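Putative Acetyltransferase from the GNAT family (Novosphingobium aromaticivorans DSM 12444, PDB 3EC4) probably transfers an acyl group from acyl-coenzyme A to an acceptor, as members of the GNAT acetyltransferase family do. Local coordinates at residues Pro7-Val12 / Arg214-Met219; Ser27-Arg32 / Ala42-Ala47; Tyr37-Ala42 / Glu61-Glu66; Leu85-Asp90 / Leu207-Gly212. All coordinates share one frame; numbering follows the deposited sequence.

Contact 1. Residues Pro7-Val12 / Arg214-Met219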
loop_
_atom_site.group_PDB
_atom_site.type_symbol
_atom_site.label_atom_id
_atom_site.label_comp_id
_atom_site.label_asym_id
_atom_site.label_seq_id
_atom_site.Cartn_x
_atom_site.Cartn_y
_atom_site.Cartn_z
ATOM N N PRO A 7 -11.723 8.838 -6.952
ATOM C CA PRO A 7 -10.273 8.659 -6.976
ATOM C C PRO A 7 -9.799 7.288 -6.538
ATOM O O PRO A 7 -8.799 6.797 -7.067
ATOM C CB PRO A 7 -9.762 9.724 -5.983
ATOM C CG PRO A 7 -10.779 10.777 -6.039
ATOM C CD PRO A 7 -12.095 10.057 -6.215
ATOM N N LEU A 8 -10.516 6.670 -5.598
ATOM C CA LEU A 8 -10.112 5.350 -5.099
ATOM C C LEU A 8 -10.457 4.198 -6.059
ATOM O O LEU A 8 -10.060 3.057 -5.827
ATOM C CB LEU A 8 -10.719 5.098 -3.737
ATOM C CG LEU A 8 -10.337 5.985 -2.556
ATOM C CD1 LEU A 8 -11.032 5.359 -1.341
ATOM C CD2 LEU A 8 -8.804 5.971 -2.397
ATOM N N ASP A 9 -11.197 4.465 -7.119
ATOM C CA ASP A 9 -11.454 3.409 -8.118
ATOM C C ASP A 9 -10.205 3.028 -8.902
ATOM O O ASP A 9 -10.125 1.955 -9.487
ATOM C CB ASP A 9 -12.545 3.828 -9.084
ATOM C CG ASP A 9 -13.891 3.925 -8.438
ATOM O OD1 ASP A 9 -14.119 3.394 -7.332
ATOM O OD2 ASP A 9 -14.727 4.612 -9.032
ATOM N N ARG A 10 -9.264 3.945 -9.014
ATOM C CA ARG A 10 -8.020 3.663 -9.696
ATOM C C ARG A 10 -6.876 4.267 -8.914
ATOM O O ARG A 10 -6.377 5.343 -9.266
ATOM C CB ARG A 10 -8.056 4.208 -11.122
ATOM C CG ARG A 10 -9.168 3.651 -12.028
ATOM C CD ARG A 10 -8.831 3.912 -13.509
ATOM N NE ARG A 10 -7.685 3.102 -13.853
ATOM C CZ ARG A 10 -6.817 3.333 -14.836
ATOM N NH1 ARG A 10 -6.942 4.365 -15.661
ATOM N NH2 ARG A 10 -5.807 2.489 -14.980
ATOM N N PRO A 11 -6.526 3.652 -7.768
ATOM C CA PRO A 11 -5.633 4.338 -6.811
ATOM C C PRO A 11 -4.205 4.495 -7.323
ATOM O O PRO A 11 -3.569 5.504 -7.055
ATOM C CB PRO A 11 -5.743 3.491 -5.523
ATOM C CG PRO A 11 -6.362 2.216 -5.930
ATOM C CD PRO A 11 -7.008 2.364 -7.270
ATOM N N VAL A 12 -3.737 3.562 -8.136
ATOM C CA VAL A 12 -2.393 3.695 -8.736
ATOM C C VAL A 12 -2.377 4.799 -9.788
ATOM O O VAL A 12 -1.500 5.675 -9.786
ATOM C CB VAL A 12 -1.920 2.338 -9.376
ATOM C CG1 VAL A 12 -0.552 2.522 -10.039
ATOM C CG2 VAL A 12 -1.902 1.245 -8.333
ATOM N N ARG A 214 -14.677 1.196 7.005
ATOM C CA ARG A 214 -15.857 0.515 6.491
ATOM C C ARG A 214 -15.546 0.078 5.074
ATOM O O ARG A 214 -14.716 0.714 4.400
ATOM C CB ARG A 214 -17.086 1.444 6.522
ATOM C CG ARG A 214 -17.077 2.633 5.521
ATOM C CD ARG A 214 -18.226 3.635 5.817
ATOM N NE ARG A 214 -18.123 4.827 4.964
ATOM C CZ ARG A 214 -18.358 4.834 3.656
ATOM N NH1 ARG A 214 -18.770 3.753 3.041
ATOM N NH2 ARG A 214 -18.189 5.939 2.952
ATOM N N ALA A 215 -16.213 -1.000 4.637
ATOM C CA ALA A 215 -16.091 -1.509 3.294
ATOM C C ALA A 215 -16.551 -0.469 2.317
ATOM O O ALA A 215 -17.644 0.087 2.449
ATOM C CB ALA A 215 -16.923 -2.796 3.126
ATOM N N ARG A 216 -15.717 -0.180 1.339
ATOM C CA ARG A 216 -16.089 0.729 0.288
ATOM C C ARG A 216 -16.475 -0.058 -0.975
ATOM O O ARG A 216 -17.590 0.078 -1.465
ATOM C CB ARG A 216 -14.975 1.708 -0.027
ATOM C CG ARG A 216 -15.495 2.845 -0.868
ATOM C CD ARG A 216 -14.448 3.634 -1.540
ATOM N NE ARG A 216 -15.029 4.219 -2.735
ATOM C CZ ARG A 216 -14.716 3.923 -4.000
ATOM N NH1 ARG A 216 -13.750 3.061 -4.342
ATOM N NH2 ARG A 216 -15.381 4.559 -4.946
ATOM N N ARG A 217 -15.551 -0.866 -1.494
ATOM C CA ARG A 217 -15.841 -1.694 -2.636
ATOM C C ARG A 217 -14.792 -2.773 -2.800
ATOM O O ARG A 217 -13.677 -2.694 -2.259
ATOM C CB ARG A 217 -15.933 -0.872 -3.921
ATOM C CG ARG A 217 -14.647 -0.224 -4.349
ATOM C CD ARG A 217 -14.686 0.347 -5.789
ATOM N NE ARG A 217 -15.106 -0.610 -6.797
ATOM C CZ ARG A 217 -15.464 -0.310 -8.034
ATOM N NH1 ARG A 217 -15.439 0.948 -8.491
ATOM N NH2 ARG A 217 -15.836 -1.276 -8.823
ATOM N N ALA A 218 -15.148 -3.762 -3.609
ATOM C CA ALA A 218 -14.203 -4.771 -4.045
ATOM C C ALA A 218 -13.273 -4.190 -5.091
ATOM O O ALA A 218 -13.662 -3.327 -5.920
ATOM C CB ALA A 218 -14.938 -6.006 -4.605
HETATM N N MSE A 219 -12.021 -4.639 -5.024
HETATM C CA MSE A 219 -11.005 -4.320 -6.017
HETATM C C MSE A 219 -10.234 -5.593 -6.358
HETATM O O MSE A 219 -10.424 -6.635 -5.734
HETATM C CB MSE A 219 -10.048 -3.217 -5.514
HETATM C CG MSE A 219 -10.731 -1.897 -5.127
HETATM SE SE MSE A 219 -11.210 -0.873 -6.675
HETATM C CE MSE A 219 -9.436 -0.249 -7.089
#
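Asp9 joins Arg216 and Arg217 in a salt-bridge network at a classic beta bulge, where both arginines face Gln86 of strand 76-88. OD1 alone receives all three bonds from the arginines. Arg216 approaches end-on, with NH2 2.9 Å and NH1 3.0 Å from Asp9 OD1, and this oxygen lies in its guanidinium plane. Arg217 NH1 comes to Asp9 OD1 from above the carboxylate, at 3.0 Å. The Arg217 guanidinium and the Asp9 carboxylate are almost perpendicular, at 87°. A bend at chi3 (-53°) brings the Arg217 guanidinium there. Arg216 NH1 also bonds Gln86 OE1, and Asp9 OD2 accepts from His6 N. A leucine in place of Asp9 would probably leave both guanidinium groups without the carboxylate they share, and Arg217 freer to turn.

The partly exposed Arg216 and Arg217 form the solvent side. There Leu8 CB lies over one face of the Arg216 guanidinium, 3.7 Å from NH1. The other side is buried and tight. The methyl of the selenomethionine Met219, CE, reaches toward the Pro11 ring and meets Pro11 CD at 3.6 Å. The same Met219 CE rests 3.3 Å from Asp9 O, a buried carbonyl oxygen with no hydrogen-bond partner.

Contact 2. Residues Ser27-Arg32 / Ala42-Ala47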
loop_
_atom_site.group_PDB
_atom_site.type_symbol
_atom_site.label_atom_id
_atom_site.label_comp_id
_atom_site.label_asym_id
_atom_site.label_seq_id
_atom_site.Cartn_x
_atom_site.Cartn_y
_atom_site.Cartn_z
ATOM N N SER A 27 5.515 7.768 -18.985
ATOM C CA SER A 27 5.056 8.945 -19.708
ATOM C C SER A 27 3.826 8.559 -20.479
ATOM O O SER A 27 3.570 7.383 -20.680
ATOM C CB SER A 27 6.131 9.443 -20.682
ATOM O OG SER A 27 6.508 8.388 -21.563
ATOM N N GLY A 28 3.079 9.576 -20.892
ATOM C CA GLY A 28 1.981 9.401 -21.820
ATOM C C GLY A 28 0.834 8.673 -21.177
ATOM O O GLY A 28 0.351 9.066 -20.108
ATOM N N ASN A 29 0.406 7.582 -21.805
ATOM C CA ASN A 29 -0.720 6.831 -21.287
ATOM C C ASN A 29 -0.332 5.686 -20.367
ATOM O O ASN A 29 -1.166 4.826 -20.053
ATOM C CB ASN A 29 -1.574 6.260 -22.445
ATOM C CG ASN A 29 -2.608 7.253 -22.934
ATOM O OD1 ASN A 29 -2.916 8.244 -22.241
ATOM N ND2 ASN A 29 -3.162 6.984 -24.110
ATOM N N LEU A 30 0.917 5.694 -19.912
ATOM C CA LEU A 30 1.359 4.738 -18.904
ATOM C C LEU A 30 1.853 5.493 -17.706
ATOM O O LEU A 30 2.473 6.551 -17.837
ATOM C CB LEU A 30 2.483 3.826 -19.462
ATOM C CG LEU A 30 2.039 2.891 -20.606
ATOM C CD1 LEU A 30 3.235 2.126 -21.200
ATOM C CD2 LEU A 30 0.926 1.917 -20.223
ATOM N N ARG A 31 1.546 4.957 -16.543
ATOM C CA ARG A 31 2.096 5.461 -15.288
ATOM C C ARG A 31 2.745 4.323 -14.542
ATOM O O ARG A 31 2.156 3.244 -14.384
ATOM C CB ARG A 31 1.027 6.147 -14.420
ATOM C CG ARG A 31 0.465 7.378 -15.122
ATOM C CD ARG A 31 -0.668 8.058 -14.395
ATOM N NE ARG A 31 -1.242 9.086 -15.288
ATOM C CZ ARG A 31 -2.382 9.730 -15.066
ATOM N NH1 ARG A 31 -3.099 9.493 -13.963
ATOM N NH2 ARG A 31 -2.802 10.636 -15.949
ATOM N N ARG A 32 3.973 4.570 -14.086
ATOM C CA ARG A 32 4.772 3.550 -13.390
ATOM C C ARG A 32 5.420 4.146 -12.174
ATOM O O ARG A 32 6.069 5.173 -12.258
ATOM C CB ARG A 32 5.829 3.013 -14.360
ATOM C CG ARG A 32 6.930 2.119 -13.761
ATOM C CD ARG A 32 6.341 0.802 -13.356
ATOM N NE ARG A 32 7.281 -0.306 -13.032
ATOM C CZ ARG A 32 7.683 -0.629 -11.790
ATOM N NH1 ARG A 32 7.345 0.107 -10.714
ATOM N NH2 ARG A 32 8.455 -1.697 -11.615
ATOM N N ALA A 42 -0.083 1.464 -14.012
ATOM C CA ALA A 42 -1.443 1.607 -14.499
ATOM C C ALA A 42 -1.393 2.152 -15.924
ATOM O O ALA A 42 -0.444 2.874 -16.310
ATOM C CB ALA A 42 -2.264 2.539 -13.579
ATOM N N ALA A 43 -2.417 1.822 -16.687
ATOM C CA ALA A 43 -2.559 2.288 -18.090
ATOM C C ALA A 43 -3.849 3.096 -18.287
ATOM O O ALA A 43 -4.862 2.867 -17.618
ATOM C CB ALA A 43 -2.545 1.077 -19.054
ATOM N N ALA A 44 -3.828 4.017 -19.244
ATOM C CA ALA A 44 -5.036 4.728 -19.605
ATOM C C ALA A 44 -6.023 3.699 -20.116
ATOM O O ALA A 44 -5.619 2.702 -20.682
ATOM C CB ALA A 44 -4.760 5.789 -20.705
ATOM N N PRO A 45 -7.332 3.941 -19.931
ATOM C CA PRO A 45 -8.287 3.047 -20.588
ATOM C C PRO A 45 -7.990 2.953 -22.086
ATOM O O PRO A 45 -7.730 3.956 -22.730
ATOM C CB PRO A 45 -9.632 3.731 -20.350
ATOM C CG PRO A 45 -9.437 4.621 -19.199
ATOM C CD PRO A 45 -7.995 5.073 -19.272
ATOM N N GLY A 46 -7.976 1.744 -22.628
ATOM C CA GLY A 46 -7.649 1.520 -24.031
ATOM C C GLY A 46 -6.175 1.337 -24.355
ATOM O O GLY A 46 -5.844 0.804 -25.411
ATOM N N ALA A 47 -5.294 1.745 -23.446
ATOM C CA ALA A 47 -3.849 1.754 -23.677
ATOM C C ALA A 47 -3.072 0.617 -22.969
ATOM O O ALA A 47 -1.848 0.670 -22.832
ATOM C CB ALA A 47 -3.317 3.098 -23.239
#
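The flat carboxamide of Asn29 is roofed by the Ala44 methyl. Ala44 CB stands almost straight above Asn29 CG, at 3.4 Å. Ala47 adds a second methyl beside it, with its CB 3.7 Å from Asn29 CB. The other flat group, the guanidinium of Arg31, is carried away from segment 42-47 by an extended chain. It makes a cation-pi contact with Trp13, and its NH1 bonds Trp13 O. Ala42 and Ala44 touch the Trp13 side chain too, so it meets both segments.

The backbones form the antiparallel beta hairpin of strands 30-32 and 41-43. Arg31 and Ala42 are a hydrogen-bonded pair. Arg31 N donates to Ala42 O at 2.9 Å, nearly straight at 171°, and Ala42 N returns a bond of 2.9 Å to Arg31 O. Leu30 and Ala43 are the next pair, a non-hydrogen-bonded one. Their side chains lie on the sheet face away from Arg31 and Ala42. Leu30 CG lies beside the backbone N (chi1 -66°), and this brings Leu30 CD2 to Ala43 CB at 3.8 Å.

Beyond the strands, Ala44 N still donates to Asn29 O at 2.9 Å. A turn flanks the paired part in each segment. Ser27 to Leu30 make a type II' turn, with Gly28 at positive phi. Ala44 to Ala47 make a type II turn, closed by a bond of 2.9 Å from Ala47 N to Ala44 O. Gly46 sits in this turn with backbone angles where any side chain would collide with the carbonyl oxygen before it.

Contact 3. Residues Tyr37-Ala42 / Glu61-Glu66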
loop_
_atom_site.group_PDB
_atom_site.type_symbol
_atom_site.label_atom_id
_atom_site.label_comp_id
_atom_site.label_asym_id
_atom_site.label_seq_id
_atom_site.Cartn_x
_atom_site.Cartn_y
_atom_site.Cartn_z
ATOM N N TYR A 37 10.349 2.822 -4.961
ATOM C CA TYR A 37 9.187 2.883 -4.081
ATOM C C TYR A 37 8.318 1.636 -4.134
ATOM O O TYR A 37 7.788 1.225 -3.134
ATOM C CB TYR A 37 8.364 4.111 -4.368
ATOM C CG TYR A 37 8.998 5.407 -3.956
ATOM C CD1 TYR A 37 10.029 5.964 -4.679
ATOM C CD2 TYR A 37 8.516 6.101 -2.856
ATOM C CE1 TYR A 37 10.582 7.199 -4.313
ATOM C CE2 TYR A 37 9.057 7.342 -2.487
ATOM C CZ TYR A 37 10.088 7.869 -3.213
ATOM O OH TYR A 37 10.633 9.069 -2.804
ATOM N N GLY A 38 8.140 1.032 -5.299
ATOM C CA GLY A 38 7.279 -0.139 -5.360
ATOM C C GLY A 38 7.004 -0.576 -6.782
ATOM O O GLY A 38 7.511 0.035 -7.725
ATOM N N PRO A 39 6.246 -1.674 -6.931
ATOM C CA PRO A 39 6.084 -2.303 -8.238
ATOM C C PRO A 39 4.831 -1.893 -9.058
ATOM O O PRO A 39 4.482 -2.567 -10.043
ATOM C CB PRO A 39 5.959 -3.762 -7.843
ATOM C CG PRO A 39 5.122 -3.679 -6.596
ATOM C CD PRO A 39 5.612 -2.469 -5.868
ATOM N N PHE A 40 4.193 -0.794 -8.683
ATOM C CA PHE A 40 2.834 -0.518 -9.144
ATOM C C PHE A 40 2.851 0.207 -10.496
ATOM O O PHE A 40 3.738 1.009 -10.768
ATOM C CB PHE A 40 2.051 0.294 -8.130
ATOM C CG PHE A 40 1.758 -0.471 -6.877
ATOM C CD1 PHE A 40 0.792 -1.452 -6.878
ATOM C CD2 PHE A 40 2.512 -0.261 -5.732
ATOM C CE1 PHE A 40 0.538 -2.175 -5.761
ATOM C CE2 PHE A 40 2.275 -1.009 -4.610
ATOM C CZ PHE A 40 1.297 -1.961 -4.626
ATOM N N ALA A 41 1.854 -0.098 -11.328
ATOM C CA ALA A 41 1.699 0.584 -12.643
ATOM C C ALA A 41 0.238 0.615 -13.037
ATOM O O ALA A 41 -0.585 -0.095 -12.465
ATOM C CB ALA A 41 2.559 -0.100 -13.761
ATOM N N ALA A 42 -0.083 1.464 -14.012
ATOM C CA ALA A 42 -1.443 1.607 -14.499
ATOM C C ALA A 42 -1.393 2.152 -15.924
ATOM O O ALA A 42 -0.444 2.874 -16.310
ATOM C CB ALA A 42 -2.264 2.539 -13.579
ATOM N N GLU A 61 8.231 -7.612 -13.148
ATOM C CA GLU A 61 6.795 -7.738 -12.906
ATOM C C GLU A 61 6.208 -6.403 -12.491
ATOM O O GLU A 61 6.927 -5.526 -12.035
ATOM C CB GLU A 61 6.525 -8.827 -11.885
ATOM C CG GLU A 61 7.151 -8.588 -10.547
ATOM C CD GLU A 61 7.090 -9.784 -9.603
ATOM O OE1 GLU A 61 7.032 -10.976 -10.079
ATOM O OE2 GLU A 61 7.082 -9.492 -8.370
ATOM N N ILE A 62 4.903 -6.249 -12.661
ATOM C CA ILE A 62 4.210 -5.054 -12.214
ATOM C C ILE A 62 2.893 -5.448 -11.556
ATOM O O ILE A 62 2.205 -6.404 -11.974
ATOM C CB ILE A 62 3.948 -4.038 -13.363
ATOM C CG1 ILE A 62 3.262 -4.714 -14.579
ATOM C CG2 ILE A 62 5.244 -3.299 -13.787
ATOM C CD1 ILE A 62 2.735 -3.688 -15.600
ATOM N N TRP A 63 2.551 -4.717 -10.502
ATOM C CA TRP A 63 1.283 -4.863 -9.845
ATOM C C TRP A 63 0.381 -3.736 -10.272
ATOM O O TRP A 63 0.777 -2.552 -10.247
ATOM C CB TRP A 63 1.392 -4.786 -8.326
ATOM C CG TRP A 63 1.795 -6.045 -7.655
ATOM C CD1 TRP A 63 3.030 -6.368 -7.211
ATOM C CD2 TRP A 63 0.944 -7.141 -7.324
ATOM N NE1 TRP A 63 3.018 -7.600 -6.614
ATOM C CE2 TRP A 63 1.746 -8.099 -6.663
ATOM C CE3 TRP A 63 -0.412 -7.421 -7.526
ATOM C CZ2 TRP A 63 1.246 -9.319 -6.224
ATOM C CZ3 TRP A 63 -0.899 -8.648 -7.079
ATOM C CH2 TRP A 63 -0.067 -9.570 -6.438
ATOM N N LEU A 64 -0.851 -4.133 -10.583
ATOM C CA LEU A 64 -1.958 -3.238 -10.898
ATOM C C LEU A 64 -3.090 -3.396 -9.869
ATOM O O LEU A 64 -3.364 -4.498 -9.406
ATOM C CB LEU A 64 -2.474 -3.507 -12.306
ATOM C CG LEU A 64 -1.415 -3.500 -13.407
ATOM C CD1 LEU A 64 -1.186 -4.910 -13.876
ATOM C CD2 LEU A 64 -1.829 -2.570 -14.569
ATOM N N VAL A 65 -3.704 -2.285 -9.527
ATOM C CA VAL A 65 -4.808 -2.225 -8.531
ATOM C C VAL A 65 -5.945 -1.504 -9.243
ATOM O O VAL A 65 -5.852 -0.297 -9.508
ATOM C CB VAL A 65 -4.403 -1.538 -7.206
ATOM C CG1 VAL A 65 -5.579 -1.580 -6.232
ATOM C CG2 VAL A 65 -3.171 -2.252 -6.603
ATOM N N GLU A 66 -6.954 -2.286 -9.632
ATOM C CA GLU A 66 -8.063 -1.819 -10.453
ATOM C C GLU A 66 -9.352 -2.428 -9.972
ATOM O O GLU A 66 -9.317 -3.346 -9.172
ATOM C CB GLU A 66 -7.822 -2.150 -11.916
ATOM C CG GLU A 66 -6.491 -1.612 -12.454
ATOM C CD GLU A 66 -6.463 -0.098 -12.695
ATOM O OE1 GLU A 66 -7.537 0.528 -12.713
ATOM O OE2 GLU A 66 -5.353 0.484 -12.893
HETATM O O HOH W 1 -3.042 -0.103 -11.408
#
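The Phe40 ring fills a hollow between two side chains of strand 61-66. Its CD1 lies 3.7 Å from Trp63 CB, and its CE1 lies 3.8 Å from Val65 CG2. The ring crosses both obliquely. Phe40 CG stands beside the backbone N (chi1 -68°), which swings the ring back toward these partners. Val12 and Met151 also touch this side chain. An alanine replacing Phe40 would probably leave a gap between Trp63, Val65 and Val12.

Smaller bumps continue the fit. Pro39 lies alongside Trp63, and its CG meets the indole edge at CD1, 3.5 Å away. The Ala41 methyl sits against Ile62 CD1. Leu64 CD2 comes up to Ala41 O at 3.5 Å.

The backbones join in a single beta bridge, Phe40 with Trp63. Trp63 N donates to Pro39 O at 2.9 Å, from above the carbonyl plane. Ala41 N donates to Trp63 O, also at 2.9 Å. The bridge brings the start of the small hairpin sheet against an outermost strand of the main mixed sheet of the GNAT domain.

Past the bridge the two segments diverge, and a water replaces direct bonds. It lies 2.7 Å from Ala41 O and bonds Val65 N and Glu66 OE2 too. Glu66 OE1 pairs with Arg10. The buried carboxylate is thus satisfied by a water and by the charge of Arg10.

Contact 4. Residues Leu85-Asp90 / Leu207-Gly212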
loop_
_atom_site.group_PDB
_atom_site.type_symbol
_atom_site.label_atom_id
_atom_site.label_comp_id
_atom_site.label_asym_id
_atom_site.label_seq_id
_atom_site.Cartn_x
_atom_site.Cartn_y
_atom_site.Cartn_z
ATOM N N LEU A 85 -10.591 -6.154 -0.665
ATOM C CA LEU A 85 -11.688 -5.344 -0.158
ATOM C C LEU A 85 -11.048 -4.006 0.135
ATOM O O LEU A 85 -10.110 -3.936 0.944
ATOM C CB LEU A 85 -12.316 -5.947 1.109
ATOM C CG LEU A 85 -13.451 -5.095 1.727
ATOM C CD1 LEU A 85 -14.666 -4.928 0.785
ATOM C CD2 LEU A 85 -13.881 -5.600 3.091
ATOM N N GLN A 86 -11.508 -2.974 -0.548
ATOM C CA GLN A 86 -11.050 -1.610 -0.239
ATOM C C GLN A 86 -11.912 -0.979 0.839
ATOM O O GLN A 86 -13.139 -1.041 0.761
ATOM C CB GLN A 86 -11.069 -0.764 -1.513
ATOM C CG GLN A 86 -10.481 0.615 -1.327
ATOM C CD GLN A 86 -10.670 1.450 -2.591
ATOM O OE1 GLN A 86 -11.715 2.047 -2.765
ATOM N NE2 GLN A 86 -9.692 1.442 -3.481
HETATM N N MSE A 87 -11.272 -0.365 1.844
HETATM C CA MSE A 87 -11.940 0.187 3.040
HETATM C C MSE A 87 -11.555 1.639 3.285
HETATM O O MSE A 87 -10.470 2.048 2.929
HETATM C CB MSE A 87 -11.623 -0.658 4.294
HETATM C CG MSE A 87 -11.870 -2.108 4.057
HETATM SE SE MSE A 87 -11.642 -3.226 5.580
HETATM C CE MSE A 87 -13.286 -2.826 6.532
ATOM N N ILE A 88 -12.478 2.400 3.859
ATOM C CA ILE A 88 -12.308 3.823 4.082
ATOM C C ILE A 88 -12.645 4.163 5.513
ATOM O O ILE A 88 -13.599 3.629 6.074
ATOM C CB ILE A 88 -13.142 4.642 3.031
ATOM C CG1 ILE A 88 -12.756 6.122 2.997
ATOM C CG2 ILE A 88 -14.623 4.481 3.238
ATOM C CD1 ILE A 88 -13.394 6.868 1.759
ATOM N N ALA A 89 -11.881 5.079 6.092
ATOM C CA ALA A 89 -12.176 5.554 7.438
ATOM C C ALA A 89 -12.601 7.019 7.372
ATOM O O ALA A 89 -11.798 7.901 7.652
ATOM C CB ALA A 89 -10.965 5.361 8.387
ATOM N N ASP A 90 -13.859 7.271 7.004
ATOM C CA ASP A 90 -14.302 8.655 6.810
ATOM C C ASP A 90 -15.119 9.201 7.962
ATOM O O ASP A 90 -15.678 10.318 7.860
ATOM C CB ASP A 90 -15.045 8.847 5.493
ATOM C CG ASP A 90 -16.219 7.884 5.308
ATOM O OD1 ASP A 90 -16.496 7.031 6.181
ATOM O OD2 ASP A 90 -16.827 7.963 4.226
ATOM N N LEU A 207 -10.570 -6.379 12.198
ATOM C CA LEU A 207 -9.692 -5.489 12.908
ATOM C C LEU A 207 -9.891 -4.092 12.370
ATOM O O LEU A 207 -10.112 -3.140 13.126
ATOM C CB LEU A 207 -8.224 -5.894 12.770
ATOM C CG LEU A 207 -7.201 -4.825 13.108
ATOM C CD1 LEU A 207 -7.353 -4.379 14.597
ATOM C CD2 LEU A 207 -5.783 -5.315 12.813
ATOM N N TYR A 208 -9.854 -3.981 11.044
ATOM C CA TYR A 208 -10.040 -2.664 10.414
ATOM C C TYR A 208 -11.392 -2.057 10.715
ATOM O O TYR A 208 -11.460 -0.864 10.996
ATOM C CB TYR A 208 -9.781 -2.736 8.914
ATOM C CG TYR A 208 -8.422 -3.263 8.559
ATOM C CD1 TYR A 208 -7.279 -2.911 9.275
ATOM C CD2 TYR A 208 -8.281 -4.128 7.480
ATOM C CE1 TYR A 208 -6.028 -3.444 8.933
ATOM C CE2 TYR A 208 -7.041 -4.629 7.127
ATOM C CZ TYR A 208 -5.928 -4.295 7.848
ATOM O OH TYR A 208 -4.731 -4.852 7.443
ATOM N N GLU A 209 -12.469 -2.833 10.633
ATOM C CA GLU A 209 -13.785 -2.364 11.101
ATOM C C GLU A 209 -13.745 -1.800 12.523
ATOM O O GLU A 209 -14.371 -0.778 12.808
ATOM C CB GLU A 209 -14.833 -3.478 10.998
ATOM C CG GLU A 209 -15.212 -3.758 9.578
ATOM C CD GLU A 209 -16.079 -5.010 9.453
ATOM O OE1 GLU A 209 -16.150 -5.808 10.396
ATOM O OE2 GLU A 209 -16.698 -5.149 8.400
ATOM N N SER A 210 -13.001 -2.442 13.416
ATOM C CA SER A 210 -12.910 -1.991 14.803
ATOM C C SER A 210 -12.079 -0.714 14.962
ATOM O O SER A 210 -12.090 -0.078 16.018
ATOM C CB SER A 210 -12.401 -3.138 15.698
ATOM O OG SER A 210 -13.211 -4.294 15.499
ATOM N N LEU A 211 -11.350 -0.349 13.924
ATOM C CA LEU A 211 -10.520 0.856 13.905
ATOM C C LEU A 211 -11.166 1.953 13.064
ATOM O O LEU A 211 -10.526 2.955 12.757
ATOM C CB LEU A 211 -9.136 0.521 13.341
ATOM C CG LEU A 211 -8.253 -0.317 14.279
ATOM C CD1 LEU A 211 -7.034 -0.775 13.415
ATOM C CD2 LEU A 211 -7.859 0.487 15.464
ATOM N N GLY A 212 -12.433 1.784 12.689
ATOM C CA GLY A 212 -13.145 2.892 12.024
ATOM C C GLY A 212 -13.262 2.783 10.521
ATOM O O GLY A 212 -13.802 3.689 9.865
HETATM O O HOH W 2 -15.689 4.714 7.958
#
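The selenomethionine Met87 and Tyr208 cross at about a right angle. Met87 SE stands at the edge of the phenol ring, 5.2 Å from the centroid and 75° off the ring normal. This is a Met-aromatic contact of the edge kind. Met87 SE comes closest to Tyr208 CB, at 3.8 Å, and to the ring at Tyr208 CD2, 4.0 Å. A bend at chi3 (76°) then turns the methyl aside from the ring and toward the next residue of the helix. Met87 CE touches Glu209 CG at 3.7 Å, again nearly at right angles. It meets the aliphatic part of Glu209, whose chain extends onward from there.

The second patch lies at the helix end. Ala89 CB rests 3.6 Å from Gly212 O, and Ala89 CA gives the same oxygen a CA-H...O contact. No direct hydrogen bond joins the segments. A water bridges them instead, 3.0 Å from Ile88 O and 2.9 Å from Gly212 O. Gly212, with phi 101°, is the C-prime residue of a Schellman motif. Gly212 N bonds Glu209 O, and Phe213 N bonds Tyr208 O.

Phe213 packs on Met87, Ala89 and Tyr208, close to where the chain leaves the helix for strand 214-226. Strand 76-88 runs between strands 214-226 and 192-198 in the sheet. Leu195 of the latter touches both Met87 and Tyr208. Tyr208, and Leu211 just past the helix, meet Ile179 of helix 174-188.

Contact 1 touches each of the other three. Arg10 reaches contact 2 through NH2 to Ala43 O (2.8 Å) and contact 3 through NE to Glu66 OE1 (2.8 Å). Arg214 NH2 meets Asp90 OD2 of contact 4 at 2.8 Å. Contacts 2 and 3 share Ala42, and Arg32 NH1 lies 3.0 Å from Gly38 O. Contacts 3 and 4 lie on opposite sides of the chain's centre, with centres about 23 Å apart, yet both reach the same sheet. In GNAT enzymes the acyl-coenzyme A site opens between two parallel central strands, here probably 157-165 and 192-198. Leu8 of contact 1 touches both strands. Contact 4 also borders strand 192-198.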